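Aldose-aldose oxidoreductase (Caulobacter crescentus, PDB 5A04) probably oxidises one aldose while reducing another, with NADP(H) as its cofactor, and binds glucose. Local coordinates at residues 181-186 with 225-230; 189-194 with 322-327; 9-14 with 24-29. All blocks are in the same frame, centred on the assembly; numbering follows the deposited sequence.

How the interactions relate
Interaction 3 comes first along the chain, in the NAD-binding Rossmann fold. Interactions 1 and 2 follow in the C-terminal alpha/beta domain, where their segments alternate. They share helix 182-198, and their centres lie about 6 Å apart. Ile327 of interaction 2 packs on Leu183, Ile225 and Phe227 of interaction 1, so the two form one core between helices 182-198 and 314-333 and strand 224-230. Interaction 3 lies on the opposite side of the chain's centre, its centre about 29 Å from that of interaction 1 and about 28 Å from that of interaction 2. The ligands bridge this distance: NADPH meets interactions 2 and 3, and glucose meets interactions 1 and 2.

Interaction 1: residues 181-186 with 225-230; sequences GSLMDI and INFQLL. With BGC (beta-D-glucopyranose), chain H.
Leu183 on the first turn of helix 182-198 packs against Ile225 and Phe227 of strand 224-230. This is helix-on-sheet packing in the C-terminal alpha/beta domain, against its mixed sheet. The axes of the short segments run 77° apart, with a closest approach of 9.8 Å. The contact between them is apolar. Leu183 CB lies 3.7 Å from Ile225 CG2. The CG of Leu183 is anti to the backbone N (chi1 -179°), and this sends its CD1 branch to the Phe227 ring, 3.7 Å from CE1. The methyl meets the ring obliquely. Ser182 OG is near Ile225 CG2, but its polar partners are Asp223 O and Ser241 OG.

The polar part of segment 181-186 serves the sugar. Glucose O2 gives a hydrogen bond to Asp185 OD1 at 2.7 Å, and glucose O3 gives one to Asp185 OD2 at 2.8 Å. The carboxylate thus holds two neighbouring hydroxyls, one on each oxygen. Arg172 also forms a salt bridge with Asp185 OD1. The apolar side of this helix start rests on the sheet while Asp185 reaches the pocket.

Strand 224-230 lies between strands 204-210 and 236-242. Tyr328 of helix 314-333 also packs on Leu183.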
loop_
_atom_site.group_PDB
_atom_site.type_symbol
_atom_site.label_atom_id
_atom_site.label_comp_id
_atom_site.label_asym_id
_atom_site.label_seq_id
_atom_site.Cartn_x
_atom_site.Cartn_y
_atom_site.Cartn_z
ATOM N N GLY A 181 4.625 6.740 -18.739
ATOM C CA GLY A 181 5.737 6.324 -17.900
ATOM C C GLY A 181 5.485 5.031 -17.146
ATOM O O GLY A 181 5.001 4.051 -17.722
ATOM N N SER A 182 5.808 5.026 -15.852
ATOM C CA SER A 182 5.727 3.797 -15.050
ATOM C C SER A 182 4.365 3.099 -15.107
ATOM O O SER A 182 4.298 1.876 -15.097
ATOM C CB SER A 182 6.085 4.089 -13.586
ATOM O OG SER A 182 5.032 4.789 -12.931
ATOM N N LEU A 183 3.277 3.862 -15.185
ATOM C CA LEU A 183 1.958 3.245 -15.192
ATOM C C LEU A 183 1.764 2.362 -16.416
ATOM O O LEU A 183 1.126 1.320 -16.337
ATOM C CB LEU A 183 0.865 4.314 -15.148
ATOM C CG LEU A 183 -0.583 3.807 -15.115
ATOM C CD1 LEU A 183 -0.782 2.800 -13.967
ATOM C CD2 LEU A 183 -1.555 4.986 -14.990
ATOM N N MET A 184 2.296 2.798 -17.554
ATOM C CA MET A 184 2.132 2.037 -18.783
ATOM C C MET A 184 2.938 0.740 -18.705
ATOM O O MET A 184 2.488 -0.301 -19.186
ATOM C CB MET A 184 2.549 2.886 -19.994
ATOM C CG MET A 184 1.561 3.993 -20.332
ATOM S SD MET A 184 -0.047 3.334 -20.809
ATOM C CE MET A 184 0.304 2.761 -22.452
ATOM N N ASP A 185 4.078 0.779 -18.024
ATOM C CA ASP A 185 5.011 -0.343 -18.076
ATOM C C ASP A 185 4.890 -1.344 -16.944
ATOM O O ASP A 185 4.926 -2.557 -17.168
ATOM C CB ASP A 185 6.446 0.174 -18.091
ATOM C CG ASP A 185 7.451 -0.945 -18.254
ATOM O OD1 ASP A 185 7.502 -1.533 -19.361
ATOM O OD2 ASP A 185 8.161 -1.255 -17.273
ATOM N N ILE A 186 4.814 -0.836 -15.724
ATOM C CA ILE A 186 4.945 -1.696 -14.562
ATOM C C ILE A 186 3.761 -1.484 -13.614
ATOM O O ILE A 186 3.257 -2.432 -12.997
ATOM C CB ILE A 186 6.328 -1.450 -13.858
ATOM C CG1 ILE A 186 6.479 -2.347 -12.641
ATOM C CG2 ILE A 186 6.551 0.021 -13.519
ATOM C CD1 ILE A 186 6.421 -3.814 -13.004
ATOM N N ILE A 225 3.292 7.288 -10.015
ATOM C CA ILE A 225 1.881 7.669 -10.013
ATOM C C ILE A 225 1.105 6.595 -9.249
ATOM O O ILE A 225 0.900 5.470 -9.711
ATOM C CB ILE A 225 1.321 7.923 -11.454
ATOM C CG1 ILE A 225 -0.139 8.387 -11.381
ATOM C CG2 ILE A 225 1.495 6.696 -12.387
ATOM C CD1 ILE A 225 -0.662 8.939 -12.722
ATOM N N ASN A 226 0.727 6.951 -8.026
ATOM C CA ASN A 226 0.027 6.033 -7.139
ATOM C C ASN A 226 -1.451 6.287 -7.264
ATOM O O ASN A 226 -1.869 7.431 -7.472
ATOM C CB ASN A 226 0.490 6.221 -5.691
ATOM C CG ASN A 226 1.979 5.988 -5.534
ATOM O OD1 ASN A 226 2.596 5.258 -6.330
ATOM N ND2 ASN A 226 2.570 6.599 -4.507
ATOM N N PHE A 227 -2.255 5.242 -7.151
ATOM C CA PHE A 227 -3.679 5.427 -7.375
ATOM C C PHE A 227 -4.522 4.594 -6.435
ATOM O O PHE A 227 -4.064 3.597 -5.854
ATOM C CB PHE A 227 -4.050 5.142 -8.846
ATOM C CG PHE A 227 -3.535 3.827 -9.388
ATOM C CD1 PHE A 227 -2.222 3.703 -9.847
ATOM C CD2 PHE A 227 -4.387 2.731 -9.492
ATOM C CE1 PHE A 227 -1.755 2.472 -10.370
ATOM C CE2 PHE A 227 -3.932 1.516 -10.023
ATOM C CZ PHE A 227 -2.619 1.390 -10.456
ATOM N N GLN A 228 -5.751 5.064 -6.235
ATOM C CA GLN A 228 -6.731 4.375 -5.413
ATOM C C GLN A 228 -7.887 3.973 -6.302
ATOM O O GLN A 228 -8.280 4.750 -7.170
ATOM C CB GLN A 228 -7.260 5.279 -4.301
ATOM C CG GLN A 228 -6.187 5.872 -3.420
ATOM C CD GLN A 228 -6.789 6.608 -2.253
ATOM O OE1 GLN A 228 -7.411 7.665 -2.427
ATOM N NE2 GLN A 228 -6.629 6.050 -1.044
ATOM N N LEU A 229 -8.427 2.779 -6.074
ATOM C CA LEU A 229 -9.607 2.307 -6.790
ATOM C C LEU A 229 -10.709 1.946 -5.815
ATOM O O LEU A 229 -10.452 1.340 -4.771
ATOM C CB LEU A 229 -9.273 1.076 -7.649
ATOM C CG LEU A 229 -8.092 1.187 -8.617
ATOM C CD1 LEU A 229 -7.783 -0.168 -9.243
ATOM C CD2 LEU A 229 -8.372 2.216 -9.698
ATOM N N LEU A 230 -11.942 2.299 -6.169
ATOM C CA LEU A 230 -13.113 1.809 -5.445
ATOM C C LEU A 230 -13.929 0.932 -6.384
ATOM O O LEU A 230 -14.083 1.274 -7.558
ATOM C CB LEU A 230 -13.959 2.978 -4.930
ATOM C CG LEU A 230 -15.258 2.644 -4.194
ATOM C CD1 LEU A 230 -14.998 1.944 -2.858
ATOM C CD2 LEU A 230 -16.061 3.936 -3.978
HETATM C C2 BGC H . 7.904 -4.671 -17.863
HETATM C C3 BGC H . 9.406 -4.709 -17.547
HETATM C C4 BGC H . 9.628 -5.222 -16.155
HETATM C C5 BGC H . 8.902 -6.538 -15.929
HETATM C C6 BGC H . 8.972 -6.907 -14.424
HETATM C C1 BGC H . 7.409 -6.030 -17.647
HETATM O O1 BGC H . 6.044 -6.117 -18.055
HETATM O O2 BGC H . 7.729 -4.251 -19.211
HETATM O O3 BGC H . 9.894 -3.383 -17.683
HETATM O O4 BGC H . 11.019 -5.394 -15.931
HETATM O O5 BGC H . 7.541 -6.423 -16.278
HETATM O O6 BGC H . 8.468 -8.232 -14.208
#

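Interaction 2: residues 189-194 with 322-327. With BGC (beta-D-glucopyranose), chain H; NDP (NADPH dihydro-nicotinamide-adenine-dinucleotide phosphate), chain G.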
loop_
_atom_site.group_PDB
_atom_site.type_symbol
_atom_site.label_atom_id
_atom_site.label_comp_id
_atom_site.label_asym_id
_atom_site.label_seq_id
_atom_site.Cartn_x
_atom_site.Cartn_y
_atom_site.Cartn_z
ATOM N N TYR A 189 0.656 -3.679 -13.772
ATOM C CA TYR A 189 0.500 -4.930 -13.009
ATOM C C TYR A 189 -0.304 -4.728 -11.724
ATOM O O TYR A 189 -1.045 -5.625 -11.301
ATOM C CB TYR A 189 1.859 -5.551 -12.658
ATOM C CG TYR A 189 2.579 -6.147 -13.847
ATOM C CD1 TYR A 189 3.439 -5.373 -14.618
ATOM C CD2 TYR A 189 2.412 -7.484 -14.185
ATOM C CE1 TYR A 189 4.110 -5.913 -15.706
ATOM C CE2 TYR A 189 3.083 -8.035 -15.266
ATOM C CZ TYR A 189 3.926 -7.248 -16.018
ATOM O OH TYR A 189 4.589 -7.793 -17.094
ATOM N N SER A 190 -0.150 -3.574 -11.084
ATOM C CA SER A 190 -0.938 -3.271 -9.885
ATOM C C SER A 190 -2.421 -3.172 -10.233
ATOM O O SER A 190 -3.280 -3.686 -9.521
ATOM C CB SER A 190 -0.475 -1.955 -9.244
ATOM O OG SER A 190 0.861 -2.046 -8.787
ATOM N N LEU A 191 -2.710 -2.463 -11.322
ATOM C CA LEU A 191 -4.078 -2.300 -11.791
ATOM C C LEU A 191 -4.699 -3.630 -12.201
ATOM O O LEU A 191 -5.820 -3.962 -11.797
ATOM C CB LEU A 191 -4.089 -1.321 -12.970
ATOM C CG LEU A 191 -5.355 -1.276 -13.815
ATOM C CD1 LEU A 191 -6.537 -0.843 -12.944
ATOM C CD2 LEU A 191 -5.124 -0.312 -14.981
ATOM N N ASN A 192 -3.964 -4.396 -13.001
ATOM C CA ASN A 192 -4.479 -5.651 -13.529
ATOM C C ASN A 192 -4.750 -6.609 -12.363
ATOM O O ASN A 192 -5.780 -7.284 -12.336
ATOM C CB ASN A 192 -3.494 -6.248 -14.555
ATOM C CG ASN A 192 -4.124 -7.329 -15.427
ATOM O OD1 ASN A 192 -3.895 -8.520 -15.220
ATOM N ND2 ASN A 192 -4.899 -6.918 -16.419
ATOM N N ALA A 193 -3.848 -6.642 -11.384
ATOM C CA ALA A 193 -4.058 -7.490 -10.201
ATOM C C ALA A 193 -5.260 -7.046 -9.365
ATOM O O ALA A 193 -6.034 -7.879 -8.891
ATOM C CB ALA A 193 -2.804 -7.528 -9.319
ATOM N N ALA A 194 -5.422 -5.744 -9.166
ATOM C CA ALA A 194 -6.575 -5.282 -8.389
ATOM C C ALA A 194 -7.863 -5.770 -9.049
ATOM O O ALA A 194 -8.796 -6.205 -8.369
ATOM C CB ALA A 194 -6.575 -3.764 -8.264
ATOM N N ARG A 322 -8.724 1.846 -20.118
ATOM C CA ARG A 322 -9.805 2.722 -19.648
ATOM C C ARG A 322 -9.484 3.288 -18.263
ATOM O O ARG A 322 -9.663 4.486 -18.009
ATOM C CB ARG A 322 -11.141 1.971 -19.589
ATOM C CG ARG A 322 -11.812 1.703 -20.926
ATOM C CD ARG A 322 -13.116 0.918 -20.724
ATOM N NE ARG A 322 -13.862 0.757 -21.970
ATOM C CZ ARG A 322 -14.640 -0.288 -22.246
ATOM N NH1 ARG A 322 -14.774 -1.279 -21.367
ATOM N NH2 ARG A 322 -15.278 -0.349 -23.409
ATOM N N VAL A 323 -9.011 2.425 -17.367
ATOM C CA VAL A 323 -8.684 2.867 -16.019
ATOM C C VAL A 323 -7.412 3.704 -16.030
ATOM O O VAL A 323 -7.314 4.695 -15.309
ATOM C CB VAL A 323 -8.524 1.679 -15.050
ATOM C CG1 VAL A 323 -8.319 2.198 -13.635
ATOM C CG2 VAL A 323 -9.768 0.795 -15.111
ATOM N N ILE A 324 -6.444 3.320 -16.861
ATOM C CA ILE A 324 -5.202 4.081 -16.971
ATOM C C ILE A 324 -5.479 5.528 -17.394
ATOM O O ILE A 324 -4.925 6.468 -16.811
ATOM C CB ILE A 324 -4.220 3.395 -17.955
ATOM C CG1 ILE A 324 -3.593 2.177 -17.254
ATOM C CG2 ILE A 324 -3.138 4.359 -18.410
ATOM C CD1 ILE A 324 -2.863 1.218 -18.193
ATOM N N GLU A 325 -6.357 5.708 -18.380
ATOM C CA GLU A 325 -6.753 7.068 -18.770
ATOM C C GLU A 325 -7.350 7.815 -17.579
ATOM O O GLU A 325 -7.041 8.998 -17.366
ATOM C CB GLU A 325 -7.739 7.030 -19.941
ATOM C CG GLU A 325 -7.049 6.665 -21.259
ATOM C CD GLU A 325 -7.834 7.046 -22.508
ATOM O OE1 GLU A 325 -8.962 7.596 -22.377
ATOM O OE2 GLU A 325 -7.305 6.784 -23.619
ATOM N N ALA A 326 -8.170 7.130 -16.783
ATOM C CA ALA A 326 -8.794 7.776 -15.619
ATOM C C ALA A 326 -7.775 8.108 -14.530
ATOM O O ALA A 326 -7.906 9.131 -13.851
ATOM C CB ALA A 326 -9.910 6.909 -15.054
ATOM N N ILE A 327 -6.787 7.233 -14.335
ATOM C CA ILE A 327 -5.713 7.488 -13.367
ATOM C C ILE A 327 -4.930 8.745 -13.769
ATOM O O ILE A 327 -4.685 9.626 -12.945
ATOM C CB ILE A 327 -4.752 6.277 -13.240
ATOM C CG1 ILE A 327 -5.498 5.086 -12.628
ATOM C CG2 ILE A 327 -3.500 6.650 -12.404
ATOM C CD1 ILE A 327 -4.819 3.721 -12.904
HETATM C C2 BGC H . 7.904 -4.671 -17.863
HETATM C C3 BGC H . 9.406 -4.709 -17.547
HETATM C C4 BGC H . 9.628 -5.222 -16.155
HETATM C C5 BGC H . 8.902 -6.538 -15.929
HETATM C C6 BGC H . 8.972 -6.907 -14.424
HETATM C C1 BGC H . 7.409 -6.030 -17.647
HETATM O O1 BGC H . 6.044 -6.117 -18.055
HETATM O O2 BGC H . 7.729 -4.251 -19.211
HETATM O O3 BGC H . 9.894 -3.383 -17.683
HETATM O O4 BGC H . 11.019 -5.394 -15.931
HETATM O O5 BGC H . 7.541 -6.423 -16.278
HETATM O O6 BGC H . 8.468 -8.232 -14.208
HETATM P PA NDP G . 13.310 -4.065 -26.024
HETATM O O1A NDP G . 13.680 -2.642 -26.259
HETATM O O2A NDP G . 14.254 -4.943 -25.250
HETATM O O5B NDP G . 12.986 -4.816 -27.451
HETATM C C5B NDP G . 12.114 -4.017 -28.200
HETATM C C4B NDP G . 12.253 -4.523 -29.643
HETATM O O4B NDP G . 11.203 -4.009 -30.465
HETATM C C3B NDP G . 13.587 -4.023 -30.245
HETATM O O3B NDP G . 14.636 -4.886 -29.942
HETATM C C2B NDP G . 13.286 -4.152 -31.743
HETATM O O2B NDP G . 13.393 -5.380 -32.173
HETATM C C1B NDP G . 11.731 -3.828 -31.764
HETATM N N9A NDP G . 11.450 -2.467 -32.231
HETATM C C8A NDP G . 10.701 -2.104 -33.346
HETATM N N7A NDP G . 10.645 -0.771 -33.530
HETATM C C5A NDP G . 11.398 -0.242 -32.479
HETATM C C6A NDP G . 11.712 1.081 -32.115
HETATM N N6A NDP G . 11.244 2.137 -32.865
HETATM N N1A NDP G . 12.483 1.358 -31.019
HETATM C C2A NDP G . 12.914 0.245 -30.315
HETATM N N3A NDP G . 12.693 -1.056 -30.533
HETATM C C4A NDP G . 11.917 -1.284 -31.650
HETATM O O3 NDP G . 11.878 -3.883 -25.206
HETATM P PN NDP G . 11.373 -5.159 -24.330
HETATM O O1N NDP G . 11.416 -6.433 -25.072
HETATM O O2N NDP G . 11.677 -5.018 -22.856
HETATM O O5D NDP G . 9.661 -4.762 -24.278
HETATM C C5D NDP G . 9.027 -4.882 -25.522
HETATM C C4D NDP G . 7.510 -5.071 -25.241
HETATM O O4D NDP G . 7.347 -6.210 -24.340
HETATM C C3D NDP G . 6.900 -3.836 -24.478
HETATM O O3D NDP G . 5.535 -3.637 -24.891
HETATM C C2D NDP G . 6.919 -4.274 -23.021
HETATM O O2D NDP G . 5.858 -3.704 -22.274
HETATM C C1D NDP G . 6.647 -5.811 -23.183
HETATM N N1N NDP G . 7.242 -6.553 -22.069
HETATM C C2N NDP G . 6.471 -7.443 -21.340
HETATM C C3N NDP G . 7.048 -8.146 -20.321
HETATM C C7N NDP G . 6.237 -9.084 -19.545
HETATM O O7N NDP G . 6.663 -9.623 -18.507
HETATM N N7N NDP G . 4.953 -9.391 -19.986
HETATM C C4N NDP G . 8.484 -7.993 -19.955
HETATM C C5N NDP G . 9.203 -6.996 -20.760
HETATM C C6N NDP G . 8.602 -6.340 -21.751
HETATM P P2B NDP G . 14.110 -5.633 -33.720
HETATM O O1X NDP G . 13.260 -4.715 -34.569
HETATM O O2X NDP G . 15.503 -5.172 -33.420
HETATM O O3X NDP G . 13.908 -7.132 -33.929
#
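Leu191 faces Val323 where helix 182-198 passes helix 314-333, and the CA atoms of Leu191 and Val323 are 8.1 Å apart. Both segments are regular alpha-helix in the C-terminal alpha/beta domain, and this is buried helix-helix packing.

The side chain of Leu191 carries the contact with both branches. Leu191 CD1 touches Val323 CG1 at 3.6 Å. Leu191 CD2 meets Ile324 CG1 at 3.7 Å. Ile324 gets there because its CG1 is anti to the carbonyl carbon (chi1 -76°), and this swings the longer branch toward Leu191. Leu229 of strand 224-230 packs on Val323 from the sheet. Nearby, Asn192 ND2 bonds to Asp320 OD2, a polar tie between the same two helices.

Tyr189, two residues before Leu191, turns to the pocket that holds glucose and NADPH. Glucose O1 lies at the edge of its ring, in plane. Tyr189 OH and glucose O1 are hydrogen-bonded, but the 2.4 Å between them is very short and doubtful as a length. A phenylalanine here would probably leave glucose O1 without this partner and weaken the hold on the anomeric end of the sugar. Tyr189 OH also lies 3.1 Å from the carboxamide oxygen O7N of NADPH.

Interaction 3: residues 9-14 with 24-29; sequences YAILGL and PRFAEC. With NDP (NADPH dihydro-nicotinamide-adenine-dinucleotide phosphate), chain G.
The Phe26 ring turns its edge toward the face of Tyr9 in an offset edge-to-face pair. The centroids of the two rings are 5.4 Å apart and the planes meet at 65°. The pair belongs to the first beta-alpha unit of the Rossmann fold: strand 7-12 leads through a glycine-rich turn to helix 16-22, and Phe26 follows in the loop that returns to strand 32-38. Ile11 CD1 is also at the ring edge, 4.0 Å from Phe26 CZ, so the far end of the ring is shared by both strand residues. Tyr9 CB lies 3.6 Å from Phe26 CZ, obliquely to the ring. The contact joins the loop to the central parallel sheet.

Phe26 has CG anti to the carbonyl carbon (chi1 -77°), with its ring directed at the strand. The Tyr9 hydroxyl bonds to Leu297 O of helix 292-306. Within the loop, Arg25 grips Glu28 side-on: Arg25 NE bonds to Glu28 OE1 at 2.8 Å and Arg25 NH2 to Glu28 OE2 at 2.9 Å.

The other end of segment 9-14 meets the cofactor. Gly13 belongs to a probable GxGxxA motif, and its backbone angles (phi 97°) would jam a CB against the preceding carbonyl. Leu14 N donates to the 2'-phosphate oxygen O3X of NADPH at 2.8 Å.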
loop_
_atom_site.group_PDB
_atom_site.type_symbol
_atom_site.label_atom_id
_atom_site.label_comp_id
_atom_site.label_asym_id
_atom_site.label_seq_id
_atom_site.Cartn_x
_atom_site.Cartn_y
_atom_site.Cartn_z
ATOM N N TYR A 9 3.975 -19.901 -34.113
ATOM C CA TYR A 9 4.159 -18.496 -33.741
ATOM C C TYR A 9 5.195 -17.782 -34.605
ATOM O O TYR A 9 6.291 -18.305 -34.829
ATOM C CB TYR A 9 4.611 -18.392 -32.278
ATOM C CG TYR A 9 3.516 -18.369 -31.250
ATOM C CD1 TYR A 9 2.843 -19.533 -30.874
ATOM C CD2 TYR A 9 3.193 -17.182 -30.606
ATOM C CE1 TYR A 9 1.838 -19.495 -29.915
ATOM C CE2 TYR A 9 2.206 -17.128 -29.655
ATOM C CZ TYR A 9 1.530 -18.274 -29.301
ATOM O OH TYR A 9 0.545 -18.192 -28.334
ATOM N N ALA A 10 4.858 -16.580 -35.070
ATOM C CA ALA A 10 5.852 -15.631 -35.529
ATOM C C ALA A 10 6.126 -14.656 -34.387
ATOM O O ALA A 10 5.202 -14.037 -33.875
ATOM C CB ALA A 10 5.363 -14.877 -36.790
ATOM N N ILE A 11 7.380 -14.549 -33.962
ATOM C CA ILE A 11 7.749 -13.586 -32.928
ATOM C C ILE A 11 8.197 -12.293 -33.606
ATOM O O ILE A 11 9.095 -12.296 -34.458
ATOM C CB ILE A 11 8.863 -14.132 -32.003
ATOM C CG1 ILE A 11 8.426 -15.461 -31.366
ATOM C CG2 ILE A 11 9.209 -13.113 -30.914
ATOM C CD1 ILE A 11 7.140 -15.384 -30.546
ATOM N N LEU A 12 7.542 -11.186 -33.253
ATOM C CA LEU A 12 7.781 -9.919 -33.925
ATOM C C LEU A 12 8.351 -8.912 -32.930
ATOM O O LEU A 12 7.694 -8.564 -31.949
ATOM C CB LEU A 12 6.475 -9.408 -34.562
ATOM C CG LEU A 12 6.569 -8.191 -35.492
ATOM C CD1 LEU A 12 5.364 -8.185 -36.449
ATOM C CD2 LEU A 12 6.600 -6.895 -34.703
ATOM N N GLY A 13 9.571 -8.451 -33.199
ATOM C CA GLY A 13 10.288 -7.536 -32.314
ATOM C C GLY A 13 11.251 -8.309 -31.432
ATOM O O GLY A 13 10.893 -8.717 -30.328
ATOM N N LEU A 14 12.470 -8.526 -31.920
ATOM C CA LEU A 14 13.409 -9.430 -31.246
ATOM C C LEU A 14 14.270 -8.678 -30.217
ATOM O O LEU A 14 15.510 -8.585 -30.324
ATOM C CB LEU A 14 14.271 -10.159 -32.286
ATOM C CG LEU A 14 13.475 -10.937 -33.352
ATOM C CD1 LEU A 14 14.389 -11.720 -34.300
ATOM C CD2 LEU A 14 12.426 -11.880 -32.722
ATOM N N PRO A 24 12.898 -18.932 -25.530
ATOM C CA PRO A 24 13.342 -20.211 -24.950
ATOM C C PRO A 24 12.208 -21.058 -24.384
ATOM O O PRO A 24 12.375 -22.266 -24.232
ATOM C CB PRO A 24 14.279 -19.772 -23.821
ATOM C CG PRO A 24 14.806 -18.460 -24.271
ATOM C CD PRO A 24 13.615 -17.793 -24.928
ATOM N N ARG A 25 11.071 -20.439 -24.064
ATOM C CA ARG A 25 10.001 -21.165 -23.393
ATOM C C ARG A 25 9.053 -21.914 -24.327
ATOM O O ARG A 25 8.105 -22.556 -23.866
ATOM C CB ARG A 25 9.219 -20.203 -22.490
ATOM C CG ARG A 25 10.109 -19.569 -21.403
ATOM C CD ARG A 25 10.321 -20.465 -20.178
ATOM N NE ARG A 25 11.135 -21.664 -20.434
ATOM C CZ ARG A 25 12.465 -21.700 -20.402
ATOM N NH1 ARG A 25 13.181 -20.597 -20.145
ATOM N NH2 ARG A 25 13.088 -22.855 -20.621
ATOM N N PHE A 26 9.307 -21.885 -25.635
ATOM C CA PHE A 26 8.599 -22.830 -26.492
ATOM C C PHE A 26 8.989 -24.273 -26.139
ATOM O O PHE A 26 8.264 -25.218 -26.456
ATOM C CB PHE A 26 8.868 -22.530 -27.966
ATOM C CG PHE A 26 8.085 -21.357 -28.478
ATOM C CD1 PHE A 26 6.768 -21.516 -28.886
ATOM C CD2 PHE A 26 8.656 -20.091 -28.520
ATOM C CE1 PHE A 26 6.020 -20.410 -29.344
ATOM C CE2 PHE A 26 7.922 -18.989 -28.973
ATOM C CZ PHE A 26 6.597 -19.163 -29.376
ATOM N N ALA A 27 10.121 -24.432 -25.461
ATOM C CA ALA A 27 10.600 -25.762 -25.069
ATOM C C ALA A 27 9.559 -26.565 -24.287
ATOM O O ALA A 27 9.426 -27.778 -24.483
ATOM C CB ALA A 27 11.883 -25.647 -24.249
ATOM N N GLU A 28 8.824 -25.894 -23.405
ATOM C CA GLU A 28 7.845 -26.572 -22.566
ATOM C C GLU A 28 6.406 -26.512 -23.089
ATOM O O GLU A 28 5.497 -26.999 -22.431
ATOM C CB GLU A 28 7.889 -25.996 -21.151
ATOM C CG GLU A 28 9.225 -26.164 -20.434
ATOM C CD GLU A 28 10.221 -25.053 -20.714
ATOM O OE1 GLU A 28 9.823 -23.989 -21.225
ATOM O OE2 GLU A 28 11.416 -25.243 -20.413
ATOM N N CYS A 29 6.193 -25.924 -24.264
ATOM C CA CYS A 29 4.848 -25.870 -24.841
ATOM C C CYS A 29 4.391 -27.206 -25.389
ATOM O O CYS A 29 5.194 -27.986 -25.900
ATOM C CB CYS A 29 4.773 -24.847 -25.969
ATOM S SG CYS A 29 4.901 -23.150 -25.405
HETATM P PA NDP G . 13.310 -4.065 -26.024
HETATM O O1A NDP G . 13.680 -2.642 -26.259
HETATM O O2A NDP G . 14.254 -4.943 -25.250
HETATM O O5B NDP G . 12.986 -4.816 -27.451
HETATM C C5B NDP G . 12.114 -4.017 -28.200
HETATM C C4B NDP G . 12.253 -4.523 -29.643
HETATM O O4B NDP G . 11.203 -4.009 -30.465
HETATM C C3B NDP G . 13.587 -4.023 -30.245
HETATM O O3B NDP G . 14.636 -4.886 -29.942
HETATM C C2B NDP G . 13.286 -4.152 -31.743
HETATM O O2B NDP G . 13.393 -5.380 -32.173
HETATM C C1B NDP G . 11.731 -3.828 -31.764
HETATM N N9A NDP G . 11.450 -2.467 -32.231
HETATM C C8A NDP G . 10.701 -2.104 -33.346
HETATM N N7A NDP G . 10.645 -0.771 -33.530
HETATM C C5A NDP G . 11.398 -0.242 -32.479
HETATM C C6A NDP G . 11.712 1.081 -32.115
HETATM N N6A NDP G . 11.244 2.137 -32.865
HETATM N N1A NDP G . 12.483 1.358 -31.019
HETATM C C2A NDP G . 12.914 0.245 -30.315
HETATM N N3A NDP G . 12.693 -1.056 -30.533
HETATM C C4A NDP G . 11.917 -1.284 -31.650
HETATM O O3 NDP G . 11.878 -3.883 -25.206
HETATM P PN NDP G . 11.373 -5.159 -24.330
HETATM O O1N NDP G . 11.416 -6.433 -25.072
HETATM O O2N NDP G . 11.677 -5.018 -22.856
HETATM O O5D NDP G . 9.661 -4.762 -24.278
HETATM C C5D NDP G . 9.027 -4.882 -25.522
HETATM C C4D NDP G . 7.510 -5.071 -25.241
HETATM O O4D NDP G . 7.347 -6.210 -24.340
HETATM C C3D NDP G . 6.900 -3.836 -24.478
HETATM O O3D NDP G . 5.535 -3.637 -24.891
HETATM C C2D NDP G . 6.919 -4.274 -23.021
HETATM O O2D NDP G . 5.858 -3.704 -22.274
HETATM C C1D NDP G . 6.647 -5.811 -23.183
HETATM N N1N NDP G . 7.242 -6.553 -22.069
HETATM C C2N NDP G . 6.471 -7.443 -21.340
HETATM C C3N NDP G . 7.048 -8.146 -20.321
HETATM C C7N NDP G . 6.237 -9.084 -19.545
HETATM O O7N NDP G . 6.663 -9.623 -18.507
HETATM N N7N NDP G . 4.953 -9.391 -19.986
HETATM C C4N NDP G . 8.484 -7.993 -19.955
HETATM C C5N NDP G . 9.203 -6.996 -20.760
HETATM C C6N NDP G . 8.602 -6.340 -21.751
HETATM P P2B NDP G . 14.110 -5.633 -33.720
HETATM O O1X NDP G . 13.260 -4.715 -34.569
HETATM O O2X NDP G . 15.503 -5.172 -33.420
HETATM O O3X NDP G . 13.908 -7.132 -33.929
#